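Local coordinates for glutamine cyclotransferase (Xanthomonas campestris, PDB 3MBR), which probably catalyses the cyclisation of N-terminal glutamine residues of peptides to pyroglutamate, and binds a calcium ion within a beta-propeller fold, at residues 163-166 and 171-174; 9-14 and 189-194; 165-170 and 203-208. The protein carries 1 engineered substitution. One frame throughout, in Å; residues are numbered along the deposited sequence.

Interaction 1 (163-166 and 171-174); sequences LANV and RIAR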
loop_
_atom_site.group_PDB
_atom_site.type_symbol
_atom_site.label_atom_id
_atom_site.label_comp_id
_atom_site.label_asym_id
_atom_site.label_seq_id
_atom_site.Cartn_x
_atom_site.Cartn_y
_atom_site.Cartn_z
ATOM N N LEU A 163 -1.981 6.137 -6.370
ATOM C CA LEU A 163 -3.171 5.963 -5.535
ATOM C C LEU A 163 -2.691 5.925 -4.097
ATOM O O LEU A 163 -1.689 5.259 -3.749
ATOM C CB LEU A 163 -3.876 4.650 -5.810
ATOM C CG LEU A 163 -4.555 4.475 -7.193
ATOM C CD1 LEU A 163 -5.454 3.265 -7.261
ATOM C CD2 LEU A 163 -5.198 5.662 -7.719
ATOM N N ALA A 164 -3.401 6.615 -3.226
ATOM C CA ALA A 164 -3.042 6.637 -1.788
ATOM C C ALA A 164 -4.296 6.490 -0.962
ATOM O O ALA A 164 -5.279 7.227 -1.161
ATOM C CB ALA A 164 -2.377 8.002 -1.451
ATOM N N ASN A 165 -4.269 5.527 -0.045
ATOM C CA ASN A 165 -5.396 5.442 0.901
ATOM C C ASN A 165 -5.336 6.490 1.979
ATOM O O ASN A 165 -4.252 6.727 2.537
ATOM C CB ASN A 165 -5.381 4.078 1.602
ATOM C CG ASN A 165 -6.666 3.792 2.326
ATOM O OD1 ASN A 165 -7.733 3.711 1.694
ATOM N ND2 ASN A 165 -6.596 3.591 3.652
ATOM N N VAL A 166 -6.499 7.104 2.274
ATOM C CA VAL A 166 -6.681 8.101 3.309
ATOM C C VAL A 166 -7.688 7.394 4.330
ATOM O O VAL A 166 -8.983 7.405 4.236
ATOM C CB VAL A 166 -7.475 9.303 2.730
ATOM C CG1 VAL A 166 -7.432 10.344 3.727
ATOM C CG2 VAL A 166 -6.853 9.803 1.391
ATOM N N ARG A 171 -11.362 6.759 1.763
ATOM C CA ARG A 171 -11.189 7.136 0.405
ATOM C C ARG A 171 -9.829 6.803 -0.078
ATOM O O ARG A 171 -8.838 6.863 0.691
ATOM C CB ARG A 171 -11.467 8.645 0.218
ATOM C CG ARG A 171 -12.931 8.991 0.383
ATOM C CD ARG A 171 -13.127 10.495 0.339
ATOM N NE ARG A 171 -14.469 10.875 0.792
ATOM C CZ ARG A 171 -15.195 11.878 0.381
ATOM N NH1 ARG A 171 -14.777 12.689 -0.621
ATOM N NH2 ARG A 171 -16.381 12.028 0.973
ATOM N N ILE A 172 -9.744 6.503 -1.375
ATOM C CA ILE A 172 -8.419 6.503 -2.047
ATOM C C ILE A 172 -8.341 7.766 -2.857
ATOM O O ILE A 172 -9.350 8.186 -3.528
ATOM C CB ILE A 172 -8.351 5.260 -2.918
ATOM C CG1 ILE A 172 -8.364 3.992 -1.963
ATOM C CG2 ILE A 172 -7.113 5.317 -3.861
ATOM C CD1 ILE A 172 -8.363 2.706 -2.755
ATOM N N ALA A 173 -7.228 8.473 -2.782
ATOM C CA ALA A 173 -6.943 9.619 -3.622
ATOM C C ALA A 173 -6.204 9.156 -4.867
ATOM O O ALA A 173 -5.209 8.416 -4.741
ATOM C CB ALA A 173 -6.043 10.547 -2.841
ATOM N N ARG A 174 -6.631 9.564 -6.082
ATOM C CA ARG A 174 -5.803 9.376 -7.302
ATOM C C ARG A 174 -5.047 10.676 -7.455
ATOM O O ARG A 174 -5.686 11.749 -7.591
ATOM C CB ARG A 174 -6.697 9.173 -8.516
ATOM C CG ARG A 174 -7.236 7.923 -8.583
ATOM C CD ARG A 174 -8.192 7.780 -9.825
ATOM N NE ARG A 174 -7.652 8.397 -11.022
ATOM C CZ ARG A 174 -8.226 9.210 -11.952
ATOM N NH1 ARG A 174 -7.443 9.685 -12.909
ATOM N NH2 ARG A 174 -9.534 9.557 -12.059
#
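The flat carboxamide of Asn165 reaches the neighbouring strand through its oxygen, OD1, which lies 3.7 Å from Ile172 CG1. The two side chains cross at about a right angle, and OD1 is the atom that touches. With CG anti to the backbone N (chi1 -166°), the amide swings toward Ile172 and its ND2 can give a hydrogen bond to Asn153 OD1. OD1 also comes near Arg171 O, but two acceptors cannot bond to each other. The guanidinium groups both work outside the pair: that of Arg171 makes a cation-pi contact with Trp185, whereas Arg174 forms a salt bridge with Glu161 and a hydrogen bond to Gln7.

The backbones run as an antiparallel pair. Ala164 and Ala173 bond twice, Ala164 N to Ala173 O at 3.0 Å and Ala173 N to Ala164 O at 2.8 Å. Val166 N gives Arg171 O a bond of 2.8 Å, and the return bond from Arg171 N to Val166 O is weak at 3.5 Å, so the ladder slackens next to the turn. Leu163 CA and Ile172 CA add C-H...O contacts to Ala173 O and Ala164 O. Leu163, Asn165, Ile172 and Arg174 share one face of the sheet, where Leu163 CB rests on Ile172 CG2 at 3.8 Å; the small alanines share the other face with Val166 and Arg171.

These are the two middle strands of a four-stranded propeller blade. Strand 152-158, which carries the calcium-binding residues Glu154, Leu155 and Glu156, flanks 163-166, with backbone bonds between Leu163 and Glu156 and between Asn165 and Glu154. Strand 182-187 flanks 171-174, while Ile209 of strand 206-212, another calcium-binding residue, packs on Ile172.

Interaction 2 (9-14 and 189-194); sequences YRVVKR and QALVPD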
loop_
_atom_site.group_PDB
_atom_site.type_symbol
_atom_site.label_atom_id
_atom_site.label_comp_id
_atom_site.label_asym_id
_atom_site.label_seq_id
_atom_site.Cartn_x
_atom_site.Cartn_y
_atom_site.Cartn_z
ATOM N N TYR A 9 -16.855 3.138 -8.993
ATOM C CA TYR A 9 -16.176 1.868 -9.180
ATOM C C TYR A 9 -17.183 0.770 -9.143
ATOM O O TYR A 9 -18.328 0.999 -8.687
ATOM C CB TYR A 9 -15.099 1.631 -8.077
ATOM C CG TYR A 9 -15.702 1.329 -6.725
ATOM C CD1 TYR A 9 -15.847 0.023 -6.278
ATOM C CD2 TYR A 9 -16.239 2.381 -5.943
ATOM C CE1 TYR A 9 -16.473 -0.282 -5.044
ATOM C CE2 TYR A 9 -16.838 2.132 -4.699
ATOM C CZ TYR A 9 -16.994 0.801 -4.253
ATOM O OH TYR A 9 -17.611 0.565 -3.062
ATOM N N ARG A 10 -16.758 -0.403 -9.611
ATOM C CA ARG A 10 -17.529 -1.602 -9.423
ATOM C C ARG A 10 -16.679 -2.717 -8.894
ATOM O O ARG A 10 -15.515 -2.781 -9.189
ATOM C CB ARG A 10 -18.260 -2.042 -10.656
ATOM C CG ARG A 10 -17.525 -2.495 -11.748
ATOM C CD ARG A 10 -18.509 -2.963 -12.943
ATOM N NE ARG A 10 -17.601 -3.323 -14.009
ATOM C CZ ARG A 10 -17.075 -4.538 -14.224
ATOM N NH1 ARG A 10 -17.450 -5.599 -13.496
ATOM N NH2 ARG A 10 -16.139 -4.686 -15.196
ATOM N N VAL A 11 -17.287 -3.582 -8.100
ATOM C CA VAL A 11 -16.626 -4.785 -7.610
ATOM C C VAL A 11 -16.713 -5.814 -8.728
ATOM O O VAL A 11 -17.817 -6.224 -9.130
ATOM C CB VAL A 11 -17.233 -5.302 -6.313
ATOM C CG1 VAL A 11 -16.675 -6.605 -5.898
ATOM C CG2 VAL A 11 -17.074 -4.263 -5.168
ATOM N N VAL A 12 -15.566 -6.229 -9.234
ATOM C CA VAL A 12 -15.482 -7.284 -10.230
ATOM C C VAL A 12 -15.655 -8.660 -9.543
ATOM O O VAL A 12 -16.413 -9.535 -10.025
ATOM C CB VAL A 12 -14.093 -7.220 -10.984
ATOM C CG1 VAL A 12 -13.895 -8.383 -11.943
ATOM C CG2 VAL A 12 -13.843 -5.887 -11.636
ATOM N N LYS A 13 -14.877 -8.900 -8.504
ATOM C CA LYS A 13 -14.793 -10.188 -7.891
ATOM C C LYS A 13 -14.363 -10.077 -6.447
ATOM O O LYS A 13 -13.555 -9.213 -6.148
ATOM C CB LYS A 13 -13.819 -11.102 -8.710
ATOM C CG LYS A 13 -13.865 -12.512 -8.303
ATOM C CD LYS A 13 -13.141 -13.328 -9.433
ATOM C CE LYS A 13 -12.958 -14.794 -9.051
ATOM N NZ LYS A 13 -12.379 -15.642 -10.214
ATOM N N ARG A 14 -14.903 -10.970 -5.610
ATOM C CA ARG A 14 -14.486 -11.058 -4.185
ATOM C C ARG A 14 -13.648 -12.267 -4.112
ATOM O O ARG A 14 -14.028 -13.336 -4.657
ATOM C CB ARG A 14 -15.696 -11.161 -3.232
ATOM C CG ARG A 14 -16.569 -9.936 -3.439
ATOM C CD ARG A 14 -17.972 -10.024 -2.732
ATOM N NE ARG A 14 -18.768 -8.841 -3.166
ATOM C CZ ARG A 14 -19.154 -7.816 -2.397
ATOM N NH1 ARG A 14 -18.953 -7.821 -1.058
ATOM N NH2 ARG A 14 -19.798 -6.792 -2.972
ATOM N N GLN A 189 -16.159 3.283 1.110
ATOM C CA GLN A 189 -16.808 3.010 2.441
ATOM C C GLN A 189 -17.653 1.721 2.382
ATOM O O GLN A 189 -17.826 1.004 3.442
ATOM C CB GLN A 189 -17.700 4.196 2.853
ATOM C CG GLN A 189 -18.786 4.581 1.787
ATOM C CD GLN A 189 -19.686 5.784 2.148
ATOM O OE1 GLN A 189 -19.617 6.327 3.254
ATOM N NE2 GLN A 189 -20.527 6.210 1.189
ATOM N N ALA A 190 -18.292 1.444 1.240
ATOM C CA ALA A 190 -19.093 0.218 1.086
ATOM C C ALA A 190 -18.349 -1.125 1.396
ATOM O O ALA A 190 -18.969 -2.099 1.868
ATOM C CB ALA A 190 -19.838 0.148 -0.331
ATOM N N LEU A 191 -17.029 -1.118 1.262
ATOM C CA LEU A 191 -16.220 -2.313 1.453
ATOM C C LEU A 191 -15.620 -2.423 2.830
ATOM O O LEU A 191 -15.063 -3.465 3.171
ATOM C CB LEU A 191 -15.056 -2.250 0.449
ATOM C CG LEU A 191 -15.445 -2.090 -1.058
ATOM C CD1 LEU A 191 -14.219 -2.224 -1.928
ATOM C CD2 LEU A 191 -16.512 -3.087 -1.518
ATOM N N VAL A 192 -15.601 -1.352 3.579
ATOM C CA VAL A 192 -14.963 -1.327 4.886
ATOM C C VAL A 192 -15.915 -2.138 5.838
ATOM O O VAL A 192 -17.178 -1.928 5.839
ATOM C CB VAL A 192 -14.555 0.136 5.287
ATOM C CG1 VAL A 192 -13.855 0.189 6.703
ATOM C CG2 VAL A 192 -13.614 0.732 4.255
ATOM N N PRO A 193 -15.371 -3.148 6.550
ATOM C CA PRO A 193 -16.233 -4.062 7.336
ATOM C C PRO A 193 -17.124 -3.348 8.299
ATOM O O PRO A 193 -18.286 -3.781 8.494
ATOM C CB PRO A 193 -15.229 -4.897 8.118
ATOM C CG PRO A 193 -14.122 -5.052 7.148
ATOM C CD PRO A 193 -13.995 -3.700 6.451
ATOM N N ASP A 194 -16.633 -2.279 8.913
ATOM C CA ASP A 194 -17.608 -1.459 9.636
ATOM C C ASP A 194 -17.218 -0.014 9.845
ATOM O O ASP A 194 -16.693 0.375 10.889
ATOM C CB ASP A 194 -18.174 -2.168 10.886
ATOM C CG ASP A 194 -17.478 -1.787 12.169
ATOM O OD1 ASP A 194 -16.213 -1.706 12.220
ATOM O OD2 ASP A 194 -18.231 -1.609 13.139
HETATM O O HOH W 1 -18.139 2.568 -1.438
#
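Val11 and Leu191 approach through their side chains alone, their CA atoms standing 9.4 Å apart where strand 9-14 passes a short turn at 189-191 with helical backbone angles, closed by a bond from Val192 N to Gln189 O. The fold is a beta-propeller, and the contact lies where its last two blades meet. Strand 9-16, from the N terminus, is the outermost strand of the blade completed by C-terminal strands 206-212, 217-222 and 227-233, the closure in which the two ends of a propeller share a blade. Segment 189-194 belongs to the connection that leaves the preceding blade after strand 182-187 and leads into strand 206-212 of the closing blade. The contact therefore lays that connection against the closing strand.

Leu191 is the buried side chain of the group. Its CD2 branch meets Val11 CG2 at 3.9 Å, the two side chains passing in opposite directions, and its other methyl, CD1, approaches the Tyr9 ring obliquely, 4.3 Å from CE1. Tyr9 reaches this far because its chi1 of 72° sets CG between the backbone N and the carbonyl carbon, which sends the phenol end out to the connection; there OH sits 4.0 Å from Leu191 CG. Leu188 packs on Tyr9 and Trp225 on Leu191, widening the apolar patch beyond the two segments.

A polar link runs beside these apolar contacts. The Tyr9 hydroxyl is 3.5 Å from Ala190 CB, a packing contact, and a water links the same hydroxyl to the backbone of Ala190. This water lies in the plane of the phenol ring, at its edge, 2.6 Å from Tyr9 OH, and accepts a hydrogen bond from Ala190 N, 2.9 Å away.

Interaction 3 (165-170 and 203-208); sequences NVWLTS and NDVLNG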
loop_
_atom_site.group_PDB
_atom_site.type_symbol
_atom_site.label_atom_id
_atom_site.label_comp_id
_atom_site.label_asym_id
_atom_site.label_seq_id
_atom_site.Cartn_x
_atom_site.Cartn_y
_atom_site.Cartn_z
ATOM N N ASN A 165 -4.269 5.527 -0.045
ATOM C CA ASN A 165 -5.396 5.442 0.901
ATOM C C ASN A 165 -5.336 6.490 1.979
ATOM O O ASN A 165 -4.252 6.727 2.537
ATOM C CB ASN A 165 -5.381 4.078 1.602
ATOM C CG ASN A 165 -6.666 3.792 2.326
ATOM O OD1 ASN A 165 -7.733 3.711 1.694
ATOM N ND2 ASN A 165 -6.596 3.591 3.652
ATOM N N VAL A 166 -6.499 7.104 2.274
ATOM C CA VAL A 166 -6.681 8.101 3.309
ATOM C C VAL A 166 -7.688 7.394 4.330
ATOM O O VAL A 166 -8.983 7.405 4.236
ATOM C CB VAL A 166 -7.475 9.303 2.730
ATOM C CG1 VAL A 166 -7.432 10.344 3.727
ATOM C CG2 VAL A 166 -6.853 9.803 1.391
ATOM N N TRP A 167 -7.131 6.672 5.245
ATOM C CA TRP A 167 -7.946 5.887 6.130
ATOM C C TRP A 167 -8.893 6.658 6.942
ATOM O O TRP A 167 -9.865 6.095 7.364
ATOM C CB TRP A 167 -7.071 5.024 7.092
ATOM C CG TRP A 167 -6.251 5.862 8.187
ATOM C CD1 TRP A 167 -4.961 6.455 8.082
ATOM C CD2 TRP A 167 -6.691 6.109 9.557
ATOM N NE1 TRP A 167 -4.605 7.037 9.332
ATOM C CE2 TRP A 167 -5.674 6.882 10.205
ATOM C CE3 TRP A 167 -7.897 5.825 10.255
ATOM C CZ2 TRP A 167 -5.803 7.274 11.534
ATOM C CZ3 TRP A 167 -7.998 6.222 11.631
ATOM C CH2 TRP A 167 -7.009 6.922 12.208
ATOM N N LEU A 168 -8.593 7.919 7.267
ATOM C CA LEU A 168 -9.523 8.533 8.137
ATOM C C LEU A 168 -10.754 9.028 7.384
ATOM O O LEU A 168 -11.762 9.346 8.035
ATOM C CB LEU A 168 -8.928 9.542 9.111
ATOM C CG LEU A 168 -8.232 10.587 8.414
ATOM C CD1 LEU A 168 -9.289 11.596 8.270
ATOM C CD2 LEU A 168 -7.015 10.969 9.432
ATOM N N THR A 169 -10.707 8.991 6.054
ATOM C CA THR A 169 -11.944 9.333 5.342
ATOM C C THR A 169 -12.487 8.142 4.519
ATOM O O THR A 169 -13.584 8.305 3.927
ATOM C CB THR A 169 -11.766 10.485 4.324
ATOM O OG1 THR A 169 -12.968 10.580 3.557
ATOM C CG2 THR A 169 -10.758 10.133 3.379
ATOM N N SER A 170 -11.817 6.966 4.592
ATOM C CA SER A 170 -12.203 5.718 3.767
ATOM C C SER A 170 -12.082 5.806 2.131
ATOM O O SER A 170 -12.505 4.959 1.261
ATOM C CB SER A 170 -13.602 5.221 4.234
ATOM O OG SER A 170 -13.497 4.925 5.645
ATOM N N ASN A 203 -7.452 -0.620 13.589
ATOM C CA ASN A 203 -8.766 -1.357 13.514
ATOM C C ASN A 203 -8.881 -1.923 12.073
ATOM O O ASN A 203 -7.901 -1.903 11.389
ATOM C CB ASN A 203 -9.954 -0.437 13.898
ATOM C CG ASN A 203 -10.063 -0.265 15.385
ATOM O OD1 ASN A 203 -10.366 0.824 15.861
ATOM N ND2 ASN A 203 -9.806 -1.350 16.164
ATOM N N ASP A 204 -10.084 -2.280 11.567
ATOM C CA ASP A 204 -10.107 -2.986 10.248
ATOM C C ASP A 204 -10.108 -2.048 9.017
ATOM O O ASP A 204 -11.082 -2.043 8.183
ATOM C CB ASP A 204 -11.295 -4.011 10.221
ATOM C CG ASP A 204 -11.221 -5.084 11.325
ATOM O OD1 ASP A 204 -12.139 -5.983 11.364
ATOM O OD2 ASP A 204 -10.289 -5.051 12.181
ATOM N N VAL A 205 -9.071 -1.200 8.948
ATOM C CA VAL A 205 -8.989 -0.171 7.939
ATOM C C VAL A 205 -8.505 -0.813 6.652
ATOM O O VAL A 205 -7.756 -1.840 6.639
ATOM C CB VAL A 205 -8.010 0.955 8.279
ATOM C CG1 VAL A 205 -8.581 1.903 9.392
ATOM C CG2 VAL A 205 -6.655 0.437 8.657
ATOM N N LEU A 206 -8.870 -0.200 5.514
ATOM C CA LEU A 206 -8.244 -0.528 4.209
ATOM C C LEU A 206 -6.759 -0.264 4.356
ATOM O O LEU A 206 -6.355 0.784 4.931
ATOM C CB LEU A 206 -8.887 0.353 3.103
ATOM C CG LEU A 206 -8.655 -0.141 1.644
ATOM C CD1 LEU A 206 -9.725 0.392 0.679
ATOM C CD2 LEU A 206 -7.314 0.217 1.059
ATOM N N ASN A 207 -5.941 -1.173 3.886
ATOM C CA ASN A 207 -4.510 -0.981 4.095
ATOM C C ASN A 207 -3.711 -1.671 3.020
ATOM O O ASN A 207 -2.482 -1.757 3.120
ATOM C CB ASN A 207 -4.094 -1.449 5.491
ATOM C CG ASN A 207 -3.052 -0.624 6.071
ATOM O OD1 ASN A 207 -3.198 -0.332 7.260
ATOM N ND2 ASN A 207 -1.965 -0.384 5.376
ATOM N N GLY A 208 -4.345 -2.188 1.964
ATOM C CA GLY A 208 -3.599 -2.885 0.911
ATOM C C GLY A 208 -4.213 -2.483 -0.417
ATOM O O GLY A 208 -5.452 -2.674 -0.568
#
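A chi1 of -163° turns CG of Leu206 to the far side from its own N, which carries the CD2 branch up to the side chain of Asn165. CD2 lies 3.6 Å from Asn165 OD1, and Leu206 CB follows at 3.8 Å from the same oxygen. Trp167 takes another rotamer, in which a chi1 of 69° tucks the indole CG over the backbone, flanked by N and C; its CB begins toward the other segment, but the indole then leads away, so that only the near part of the ring, at CE3, meets Val205 CG1, at 4.1 Å. The methyl approaches obliquely. Leu168 CB sits over one face of the same indole, offset toward its rim, and NE1, on the five-membered ring, hydrogen-bonds to Asn151 OD1.

Segment 165-170 ends a strand and makes the hairpin turn, with Thr169 N bonded to Val166 O, while 203-208 enters strand 206-212 of the next propeller blade through an inverse gamma turn centred on Asp204. The contact thus joins the hairpin of one blade to the first strand of the next, close to Ile209 and Glu154 of the calcium site.

Asn165 ND2 is 3.1 Å from Leu206 O, yet the angle is too poor for a hydrogen bond. Asn153 settles both atoms instead, its OD1 accepting from Asn165 ND2 and its ND2 donating to Leu206 O. The blades are consequently joined here by van der Waals contact directly and by polar bonding through Asn153, a neighbour of the calcium-binding residue Glu154, whose amide serves both sides at once.

Overall arrangement
From the N terminus, strand 9-14 is the first segment met, but its partner at 189-194 comes only after most of the propeller has been built, so interaction 2 closes a very long loop. Interaction 1 is nested within it, a tight hairpin with four residues between its segments. Interaction 3 starts from the same strand, sharing Asn165 and Val166, and reaches 203-208 beyond the second segment of interaction 2; interactions 2 and 3 therefore cross along the chain. They also touch in space, where Pro193 and Val192 pack on Asp204. Interaction 1 holds the 152-187 blade together, while interactions 2 and 3 tie it to the closing blade.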